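Local atomic coordinates of putative isomerase (Streptomyces coelicolor A3, PDB entry 2OQH), a protein that probably acts on sugar acids as a member of the enolase superfamily, perhaps dehydrating D-glucarate to 5-dehydro-4-deoxy-D-glucarate. Residues 48-53 with 270-275; 218-223 with 319-324; 234-239 with 263-268. All blocks are in the same frame, centred on the assembly; numbering follows the deposited sequence.

Interaction 1. Residues 48-53 with 270-275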
loop_
_atom_site.group_PDB
_atom_site.type_symbol
_atom_site.label_atom_id
_atom_site.label_comp_id
_atom_site.label_asym_id
_atom_site.label_seq_id
_atom_site.Cartn_x
_atom_site.Cartn_y
_atom_site.Cartn_z
ATOM N N GLY A 48 3.621 -15.453 -1.013
ATOM C CA GLY A 48 2.916 -14.246 -0.626
ATOM C C GLY A 48 3.611 -13.628 0.569
ATOM O O GLY A 48 4.249 -14.331 1.356
ATOM N N GLU A 49 3.493 -12.314 0.705
ATOM C CA GLU A 49 4.114 -11.599 1.805
ATOM C C GLU A 49 3.100 -10.598 2.329
ATOM O O GLU A 49 2.396 -9.955 1.546
ATOM C CB GLU A 49 5.357 -10.854 1.317
ATOM C CG GLU A 49 6.015 -9.968 2.360
ATOM C CD GLU A 49 6.668 -8.736 1.746
ATOM O OE1 GLU A 49 7.255 -8.847 0.648
ATOM O OE2 GLU A 49 6.602 -7.655 2.369
ATOM N N THR A 50 3.017 -10.467 3.647
ATOM C CA THR A 50 2.070 -9.530 4.224
ATOM C C THR A 50 2.684 -8.891 5.467
ATOM O O THR A 50 3.802 -9.219 5.853
ATOM C CB THR A 50 0.733 -10.238 4.554
ATOM O OG1 THR A 50 -0.279 -9.255 4.802
ATOM C CG2 THR A 50 0.876 -11.140 5.769
HETATM N N MSE A 51 1.949 -7.984 6.098
HETATM C CA MSE A 51 2.444 -7.268 7.265
HETATM C C MSE A 51 2.550 -8.050 8.575
HETATM O O MSE A 51 1.962 -9.120 8.740
HETATM C CB MSE A 51 1.573 -6.042 7.498
HETATM C CG MSE A 51 0.261 -6.366 8.176
HETATM SE SE MSE A 51 -0.926 -4.856 8.230
HETATM C CE MSE A 51 -0.049 -3.767 9.557
ATOM N N TRP A 52 3.315 -7.474 9.500
ATOM C CA TRP A 52 3.544 -8.015 10.837
ATOM C C TRP A 52 4.018 -9.455 10.919
ATOM O O TRP A 52 4.179 -10.128 9.904
ATOM C CB TRP A 52 2.286 -7.821 11.682
ATOM C CG TRP A 52 2.026 -6.379 12.005
ATOM C CD1 TRP A 52 2.345 -5.295 11.234
ATOM C CD2 TRP A 52 1.350 -5.862 13.157
ATOM N NE1 TRP A 52 1.909 -4.142 11.836
ATOM C CE2 TRP A 52 1.293 -4.460 13.016
ATOM C CE3 TRP A 52 0.782 -6.450 14.295
ATOM C CZ2 TRP A 52 0.692 -3.633 13.972
ATOM C CZ3 TRP A 52 0.180 -5.623 15.248
ATOM C CH2 TRP A 52 0.141 -4.234 15.075
ATOM N N GLY A 53 4.242 -9.917 12.147
ATOM C CA GLY A 53 4.729 -11.268 12.356
ATOM C C GLY A 53 3.827 -12.226 13.117
ATOM O O GLY A 53 2.790 -12.652 12.599
ATOM N N ASP A 270 -5.215 -1.212 -1.279
ATOM C CA ASP A 270 -4.125 -1.893 -0.589
ATOM C C ASP A 270 -4.553 -3.341 -0.413
ATOM O O ASP A 270 -5.434 -3.658 0.391
ATOM C CB ASP A 270 -3.854 -1.257 0.782
ATOM C CG ASP A 270 -2.745 -1.966 1.550
ATOM O OD1 ASP A 270 -2.231 -2.997 1.065
ATOM O OD2 ASP A 270 -2.384 -1.488 2.647
ATOM N N VAL A 271 -3.922 -4.214 -1.185
ATOM C CA VAL A 271 -4.233 -5.631 -1.154
ATOM C C VAL A 271 -4.199 -6.225 0.242
ATOM O O VAL A 271 -5.053 -7.026 0.614
ATOM C CB VAL A 271 -3.260 -6.415 -2.055
ATOM C CG1 VAL A 271 -3.416 -7.916 -1.825
ATOM C CG2 VAL A 271 -3.523 -6.070 -3.501
ATOM N N TYR A 272 -3.208 -5.811 1.017
ATOM C CA TYR A 272 -3.020 -6.331 2.352
ATOM C C TYR A 272 -4.017 -5.793 3.352
ATOM O O TYR A 272 -4.242 -6.404 4.397
ATOM C CB TYR A 272 -1.571 -6.066 2.760
ATOM C CG TYR A 272 -0.677 -6.567 1.655
ATOM C CD1 TYR A 272 -0.584 -7.932 1.391
ATOM C CD2 TYR A 272 -0.090 -5.684 0.753
ATOM C CE1 TYR A 272 0.051 -8.407 0.250
ATOM C CE2 TYR A 272 0.552 -6.150 -0.404
ATOM C CZ TYR A 272 0.613 -7.516 -0.649
ATOM O OH TYR A 272 1.193 -7.994 -1.810
ATOM N N LYS A 273 -4.639 -4.669 3.022
ATOM C CA LYS A 273 -5.637 -4.077 3.900
ATOM C C LYS A 273 -7.042 -4.586 3.535
ATOM O O LYS A 273 -7.890 -4.772 4.406
ATOM C CB LYS A 273 -5.564 -2.546 3.794
ATOM C CG LYS A 273 -6.516 -1.785 4.708
ATOM C CD LYS A 273 -6.329 -0.263 4.571
ATOM C CE LYS A 273 -5.098 0.242 5.311
ATOM N NZ LYS A 273 -5.458 0.872 6.611
ATOM N N TRP A 274 -7.264 -4.828 2.244
ATOM C CA TRP A 274 -8.552 -5.294 1.738
ATOM C C TRP A 274 -8.699 -6.813 1.570
ATOM O O TRP A 274 -9.742 -7.302 1.136
ATOM C CB TRP A 274 -8.859 -4.576 0.420
ATOM C CG TRP A 274 -9.130 -3.109 0.635
ATOM C CD1 TRP A 274 -8.237 -2.164 1.053
ATOM C CD2 TRP A 274 -10.396 -2.444 0.531
ATOM N NE1 TRP A 274 -8.868 -0.952 1.224
ATOM C CE2 TRP A 274 -10.193 -1.095 0.908
ATOM C CE3 TRP A 274 -11.684 -2.855 0.157
ATOM C CZ2 TRP A 274 -11.237 -0.153 0.924
ATOM C CZ3 TRP A 274 -12.723 -1.916 0.174
ATOM C CH2 TRP A 274 -12.489 -0.584 0.555
ATOM N N GLY A 275 -7.643 -7.552 1.891
ATOM C CA GLY A 275 -7.715 -8.999 1.821
ATOM C C GLY A 275 -7.375 -9.723 0.532
ATOM O O GLY A 275 -7.403 -10.955 0.507
HETATM O O HOH W 1 2.297 -10.389 -1.066
#
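The phenol ring of Tyr272 packs against the carbonyl oxygen of Glu49 and the side-chain hydroxyl oxygen of Thr50. Its CE1 comes within 3.1 Å of Glu49 O, which approaches the ring obliquely, and its CD1 lies 3.7 Å from Thr50 OG1. The torsion matters here: with CG anti to the carbonyl carbon (chi1 -50°), the ring leaves the short helix 271-274 and reaches the strand. A tyrosine suits the place because it pairs a flat apolar body with a polar end.

That end works through water. One water donates to Tyr272 OH (2.7 Å) and accepts from Glu49 N (2.9 Å), so an amide of the sheet's outer strand is satisfied without a further strand. Tyr272 OH also bonds Ala305 O. Thr50 OG1 donates to Ala95 O, while the Glu49 carboxylate is salt-bridged to Arg33 and takes the backbone amides of Leu302 and Ala305.

One capping bond and two backbone bonds shape the other segment. Asp270, the N-cap, accepts Tyr272 N on OD1 at 3.0 Å, from well above the carboxylate plane; this is the capping bond. The backbone bonds of the turn run from the amides of Lys273 and Trp274 to Asp270 O. Gly275 ends the turn with positive phi, where a side chain would press on the carbonyl before it.

Strand 45-51 is an outer strand of the three-stranded sheet, bonded to strand 31-40 through Gly48 and Thr50. Helix 85-112 packs on Thr50 and helix 303-315 on Glu49 and Tyr272, so the contact joins the N-terminal domain to the barrel.

Interaction 2. Residues 218-223 with 319-324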
loop_
_atom_site.group_PDB
_atom_site.type_symbol
_atom_site.label_atom_id
_atom_site.label_comp_id
_atom_site.label_asym_id
_atom_site.label_seq_id
_atom_site.Cartn_x
_atom_site.Cartn_y
_atom_site.Cartn_z
ATOM N N ASP A 218 -2.401 24.129 -3.896
ATOM C CA ASP A 218 -2.899 23.164 -4.875
ATOM C C ASP A 218 -2.320 21.754 -4.705
ATOM O O ASP A 218 -1.679 21.210 -5.605
ATOM C CB ASP A 218 -2.643 23.676 -6.298
ATOM C CG ASP A 218 -3.290 22.801 -7.357
ATOM O OD1 ASP A 218 -4.433 22.324 -7.136
ATOM O OD2 ASP A 218 -2.664 22.591 -8.413
ATOM N N LEU A 219 -2.566 21.163 -3.545
ATOM C CA LEU A 219 -2.078 19.824 -3.248
ATOM C C LEU A 219 -2.851 18.778 -4.037
ATOM O O LEU A 219 -4.033 18.959 -4.321
ATOM C CB LEU A 219 -2.245 19.526 -1.758
ATOM C CG LEU A 219 -1.734 20.557 -0.753
ATOM C CD1 LEU A 219 -2.174 20.152 0.654
ATOM C CD2 LEU A 219 -0.222 20.651 -0.841
ATOM N N GLU A 220 -2.192 17.679 -4.386
ATOM C CA GLU A 220 -2.873 16.614 -5.104
ATOM C C GLU A 220 -4.032 16.161 -4.213
ATOM O O GLU A 220 -5.140 15.942 -4.690
ATOM C CB GLU A 220 -1.923 15.453 -5.393
ATOM C CG GLU A 220 -2.605 14.279 -6.060
ATOM C CD GLU A 220 -1.616 13.249 -6.567
ATOM O OE1 GLU A 220 -0.472 13.234 -6.056
ATOM O OE2 GLU A 220 -1.987 12.459 -7.464
ATOM N N TYR A 221 -3.761 16.003 -2.923
ATOM C CA TYR A 221 -4.811 15.666 -1.973
ATOM C C TYR A 221 -4.399 15.754 -0.522
ATOM O O TYR A 221 -3.215 15.713 -0.187
ATOM C CB TYR A 221 -5.441 14.289 -2.258
ATOM C CG TYR A 221 -4.511 13.102 -2.354
ATOM C CD1 TYR A 221 -3.836 12.612 -1.232
ATOM C CD2 TYR A 221 -4.348 12.432 -3.561
ATOM C CE1 TYR A 221 -3.021 11.470 -1.316
ATOM C CE2 TYR A 221 -3.544 11.297 -3.660
ATOM C CZ TYR A 221 -2.878 10.819 -2.538
ATOM O OH TYR A 221 -2.072 9.705 -2.661
ATOM N N LEU A 222 -5.406 15.916 0.327
ATOM C CA LEU A 222 -5.238 15.993 1.762
ATOM C C LEU A 222 -5.618 14.591 2.228
ATOM O O LEU A 222 -6.756 14.160 2.049
ATOM C CB LEU A 222 -6.195 17.045 2.328
ATOM C CG LEU A 222 -6.279 17.268 3.830
ATOM C CD1 LEU A 222 -4.887 17.342 4.426
ATOM C CD2 LEU A 222 -7.044 18.553 4.101
ATOM N N GLU A 223 -4.664 13.874 2.808
ATOM C CA GLU A 223 -4.909 12.506 3.237
ATOM C C GLU A 223 -5.223 12.334 4.718
ATOM O O GLU A 223 -4.414 12.671 5.572
ATOM C CB GLU A 223 -3.701 11.640 2.872
ATOM C CG GLU A 223 -3.970 10.156 2.885
ATOM C CD GLU A 223 -2.750 9.319 2.509
ATOM O OE1 GLU A 223 -1.986 9.718 1.601
ATOM O OE2 GLU A 223 -2.561 8.241 3.113
ATOM N N LEU A 319 -5.589 3.556 -11.584
ATOM C CA LEU A 319 -4.399 3.735 -10.757
ATOM C C LEU A 319 -3.315 4.441 -11.576
ATOM O O LEU A 319 -2.242 3.892 -11.833
ATOM C CB LEU A 319 -3.910 2.379 -10.250
ATOM C CG LEU A 319 -4.826 1.784 -9.173
ATOM C CD1 LEU A 319 -4.479 0.330 -8.909
ATOM C CD2 LEU A 319 -4.702 2.607 -7.908
ATOM N N SER A 320 -3.611 5.676 -11.967
ATOM C CA SER A 320 -2.716 6.477 -12.789
ATOM C C SER A 320 -1.839 7.463 -12.027
ATOM O O SER A 320 -1.164 8.293 -12.635
ATOM C CB SER A 320 -3.541 7.257 -13.800
ATOM O OG SER A 320 -4.449 8.113 -13.125
ATOM N N ARG A 321 -1.843 7.373 -10.706
ATOM C CA ARG A 321 -1.067 8.291 -9.880
ATOM C C ARG A 321 0.215 7.654 -9.373
ATOM O O ARG A 321 0.404 6.444 -9.486
ATOM C CB ARG A 321 -1.905 8.723 -8.675
ATOM C CG ARG A 321 -3.203 9.433 -9.035
ATOM C CD ARG A 321 -4.221 9.292 -7.909
ATOM N NE ARG A 321 -5.480 9.982 -8.198
ATOM C CZ ARG A 321 -5.782 11.209 -7.783
ATOM N NH1 ARG A 321 -4.911 11.897 -7.051
ATOM N NH2 ARG A 321 -6.959 11.746 -8.091
ATOM N N ALA A 322 1.102 8.474 -8.819
ATOM C CA ALA A 322 2.333 7.946 -8.254
ATOM C C ALA A 322 1.883 7.316 -6.943
ATOM O O ALA A 322 1.392 8.015 -6.067
ATOM C CB ALA A 322 3.324 9.068 -7.988
ATOM N N ILE A 323 2.039 6.004 -6.812
ATOM C CA ILE A 323 1.604 5.310 -5.599
ATOM C C ILE A 323 2.529 5.527 -4.417
ATOM O O ILE A 323 3.661 5.978 -4.581
ATOM C CB ILE A 323 1.512 3.781 -5.818
ATOM C CG1 ILE A 323 2.916 3.208 -6.032
ATOM C CG2 ILE A 323 0.614 3.470 -7.013
ATOM C CD1 ILE A 323 2.975 1.678 -6.065
ATOM N N ASP A 324 2.026 5.214 -3.225
ATOM C CA ASP A 324 2.815 5.307 -2.003
ATOM C C ASP A 324 3.595 4.008 -1.966
ATOM O O ASP A 324 3.041 2.941 -2.220
ATOM C CB ASP A 324 1.923 5.387 -0.759
ATOM C CG ASP A 324 1.440 6.798 -0.471
ATOM O OD1 ASP A 324 1.917 7.743 -1.137
ATOM O OD2 ASP A 324 0.593 6.961 0.438
HETATM O O HOH W 2 -6.315 14.656 -6.792
HETATM O O HOH W 3 0.165 11.297 -8.693
HETATM O O HOH W 4 -0.377 9.199 -0.496
#
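Glu220 OE2 is gripped from two sources: Arg321 NH1, in a salt bridge of 3.0 Å, and a water that donates to it at 2.7 Å. The Arg321 bond is weak as a hydrogen bond, bent to 122° at the proton, although the carboxylate and guanidinium planes lie only 18° apart. Attraction of charge therefore probably counts for more than direction. The same water accepts from Ala322 N, and a second water links Glu220 O with Arg321 NH1, so side chains and backbones are joined together. The other oxygen, Glu220 OE1, is salt-bridged to Arg195. Two long, extended chains suit these sites, since the backbones are well separated.

Arg321 NH1 also meets Tyr221, 3.6 Å from CD2 and near the ring plane. It touches the edge of the ring, so its charge is not over the face. The Tyr221 side chain leaves its strand toward 319-324, and a first torsion of 54° sets CG between the backbone N and the carbonyl carbon, which places the ring edge beside Arg321 NH1. Its hydroxyl accepts from Asn295 and donates to a third water at 2.8 Å.

That third water also donates to Glu223 OE1 (2.7 Å) and to Asp324 OD2 (2.6 Å), bridging two carboxylates whose oxygens are 4.0 Å apart.

In the eight-stranded barrel, strands 221-223 and 323-324 stand four places apart in either direction around the ring, so these side chains span the interior. Strand 193-197 flanks the first, while strand 127-134 pairs with the second; Arg195 and Asn295 reach in from strands 193-197 and 293-296.

Interaction 3. Residues 234-239 with 263-268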
loop_
_atom_site.group_PDB
_atom_site.type_symbol
_atom_site.label_atom_id
_atom_site.label_comp_id
_atom_site.label_asym_id
_atom_site.label_seq_id
_atom_site.Cartn_x
_atom_site.Cartn_y
_atom_site.Cartn_z
ATOM N N GLN A 234 -17.335 16.350 6.839
ATOM C CA GLN A 234 -17.372 17.751 7.251
ATOM C C GLN A 234 -16.214 18.533 6.630
ATOM O O GLN A 234 -16.387 19.670 6.196
ATOM C CB GLN A 234 -17.312 17.862 8.776
ATOM C CG GLN A 234 -18.573 17.383 9.503
ATOM C CD GLN A 234 -19.804 18.205 9.164
ATOM O OE1 GLN A 234 -19.729 19.424 8.990
ATOM N NE2 GLN A 234 -20.953 17.543 9.091
ATOM N N VAL A 235 -15.033 17.926 6.578
ATOM C CA VAL A 235 -13.892 18.612 5.992
ATOM C C VAL A 235 -14.144 18.849 4.505
ATOM O O VAL A 235 -13.910 19.943 4.000
ATOM C CB VAL A 235 -12.592 17.811 6.163
ATOM C CG1 VAL A 235 -11.445 18.534 5.464
ATOM C CG2 VAL A 235 -12.277 17.636 7.641
ATOM N N LYS A 236 -14.639 17.823 3.821
ATOM C CA LYS A 236 -14.934 17.892 2.387
ATOM C C LYS A 236 -15.954 18.980 2.062
ATOM O O LYS A 236 -15.874 19.631 1.021
ATOM C CB LYS A 236 -15.452 16.529 1.901
ATOM C CG LYS A 236 -15.768 16.434 0.407
ATOM C CD LYS A 236 -15.482 15.015 -0.102
ATOM C CE LYS A 236 -16.559 14.495 -1.046
ATOM N NZ LYS A 236 -16.701 15.270 -2.302
ATOM N N ALA A 237 -16.907 19.191 2.957
ATOM C CA ALA A 237 -17.932 20.199 2.728
ATOM C C ALA A 237 -17.382 21.626 2.722
ATOM O O ALA A 237 -17.941 22.505 2.074
ATOM C CB ALA A 237 -19.018 20.066 3.783
ATOM N N LYS A 238 -16.279 21.851 3.426
ATOM C CA LYS A 238 -15.706 23.192 3.519
ATOM C C LYS A 238 -14.384 23.450 2.796
ATOM O O LYS A 238 -14.168 24.544 2.270
ATOM C CB LYS A 238 -15.531 23.563 4.998
ATOM C CG LYS A 238 -16.806 23.989 5.702
ATOM C CD LYS A 238 -17.152 25.425 5.335
ATOM C CE LYS A 238 -18.507 25.857 5.871
ATOM N NZ LYS A 238 -18.518 26.087 7.338
ATOM N N VAL A 239 -13.507 22.452 2.782
ATOM C CA VAL A 239 -12.180 22.574 2.184
ATOM C C VAL A 239 -12.113 22.173 0.714
ATOM O O VAL A 239 -12.502 21.063 0.350
ATOM C CB VAL A 239 -11.161 21.727 2.984
ATOM C CG1 VAL A 239 -9.793 21.780 2.320
ATOM C CG2 VAL A 239 -11.078 22.244 4.413
ATOM N N ALA A 263 -18.064 11.639 1.933
ATOM C CA ALA A 263 -16.891 11.757 2.792
ATOM C C ALA A 263 -15.521 11.837 2.127
ATOM O O ALA A 263 -14.597 12.381 2.725
ATOM C CB ALA A 263 -16.889 10.609 3.801
ATOM N N VAL A 264 -15.374 11.304 0.915
ATOM C CA VAL A 264 -14.068 11.312 0.262
ATOM C C VAL A 264 -14.083 11.519 -1.255
ATOM O O VAL A 264 -15.094 11.289 -1.916
ATOM C CB VAL A 264 -13.313 9.996 0.548
ATOM C CG1 VAL A 264 -13.206 9.758 2.063
ATOM C CG2 VAL A 264 -14.035 8.835 -0.115
ATOM N N ASP A 265 -12.942 11.941 -1.795
ATOM C CA ASP A 265 -12.791 12.177 -3.232
ATOM C C ASP A 265 -11.817 11.176 -3.846
ATOM O O ASP A 265 -11.849 10.913 -5.049
ATOM C CB ASP A 265 -12.256 13.589 -3.490
ATOM C CG ASP A 265 -13.137 14.666 -2.895
ATOM O OD1 ASP A 265 -14.304 14.781 -3.335
ATOM O OD2 ASP A 265 -12.665 15.397 -1.991
ATOM N N VAL A 266 -10.939 10.640 -3.008
ATOM C CA VAL A 266 -9.937 9.683 -3.448
ATOM C C VAL A 266 -9.782 8.581 -2.410
ATOM O O VAL A 266 -9.703 8.859 -1.212
ATOM C CB VAL A 266 -8.558 10.376 -3.633
ATOM C CG1 VAL A 266 -7.518 9.367 -4.114
ATOM C CG2 VAL A 266 -8.682 11.536 -4.616
ATOM N N ILE A 267 -9.744 7.332 -2.864
ATOM C CA ILE A 267 -9.572 6.216 -1.946
ATOM C C ILE A 267 -8.270 5.471 -2.218
ATOM O O ILE A 267 -7.886 5.287 -3.365
ATOM C CB ILE A 267 -10.728 5.204 -2.045
ATOM C CG1 ILE A 267 -12.046 5.878 -1.662
ATOM C CG2 ILE A 267 -10.463 4.024 -1.116
ATOM C CD1 ILE A 267 -13.250 4.955 -1.727
ATOM N N HIS A 268 -7.600 5.053 -1.151
ATOM C CA HIS A 268 -6.353 4.302 -1.257
ATOM C C HIS A 268 -6.630 2.803 -1.246
ATOM O O HIS A 268 -7.233 2.290 -0.309
ATOM C CB HIS A 268 -5.427 4.613 -0.072
ATOM C CG HIS A 268 -4.386 5.650 -0.357
ATOM N ND1 HIS A 268 -3.449 5.511 -1.357
ATOM C CD2 HIS A 268 -4.115 6.826 0.250
ATOM C CE1 HIS A 268 -2.644 6.560 -1.355
ATOM N NE2 HIS A 268 -3.030 7.374 -0.389
#
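At the end of the barrel where its parallel strands begin, Lys236, near the close of helix 228-238, reaches over to Asp265 in the turn that leads into strand 266-269. Lys236 NZ donates to Asp265 OD1 at 2.7 Å, and the pair forms a salt bridge. The ammonium group arrives on the syn side of the oxygen, 26° out of the carboxylate plane.

The lysine does not run straight to its partner. It starts with CG anti to the backbone N, then bends at each later torsion, so that the methylenes fold over the turn. Lys236 CD passes 3.4 Å from Asp265 OD2 and 3.9 Å from Ala263 C, while CE rests 3.6 Å from Val264 O. A lysine fits because its apolar stem can lie on the peptide groups while the charge goes on to the acid. The side chains of Lys236 and Asp265 meet from opposite directions.

Asp265 has a second task. Its OD2 accepts the amide of Leu243, so one carboxylate holds the helix with one oxygen and the start of strand 243-245 with the other. Ala263 and Val264 direct their side chains away from the helix; Val264 packs on Met259 of helix 252-260 and on Thr245. A small residue and a branched apolar one suit these covered positions. On the helix, Val235 O accepts both Lys238 N (3.1 Å) and Val239 N (2.8 Å) as the last turn closes.

The arrangement is that of the (beta/alpha)7beta barrel of the enolase superfamily, in which helix 228-238 is the beta-alpha-beta crossover between parallel strands 221-223 and 243-245 and its end abuts the turn entering the next strand but one.

Interactions 2 and 3 have centres about 13 Å apart and meet inside the barrel: Glu223 OE1 lies 3.2 Å from His268 NE2, a probable weak hydrogen bond, and Val266 CG2 lies 3.9 Å from Arg321 NH2. Strand 266-269 then runs directly into helix 271-274, whose Trp274 NE1 packs 3.9 Å from His268 O, joining segment 270-275 to interaction 3. Interaction 1 is centred about 21 Å from interaction 2 and 26 Å from interaction 3. Between them the contacts follow the barrel from the N-terminal ends of its strands to their C-terminal ends; there Glu223, Asp197 and Asn246 probably lie where related enzymes bind a metal ion, and Asp270 beside His297 resembles their His-Asp dyad.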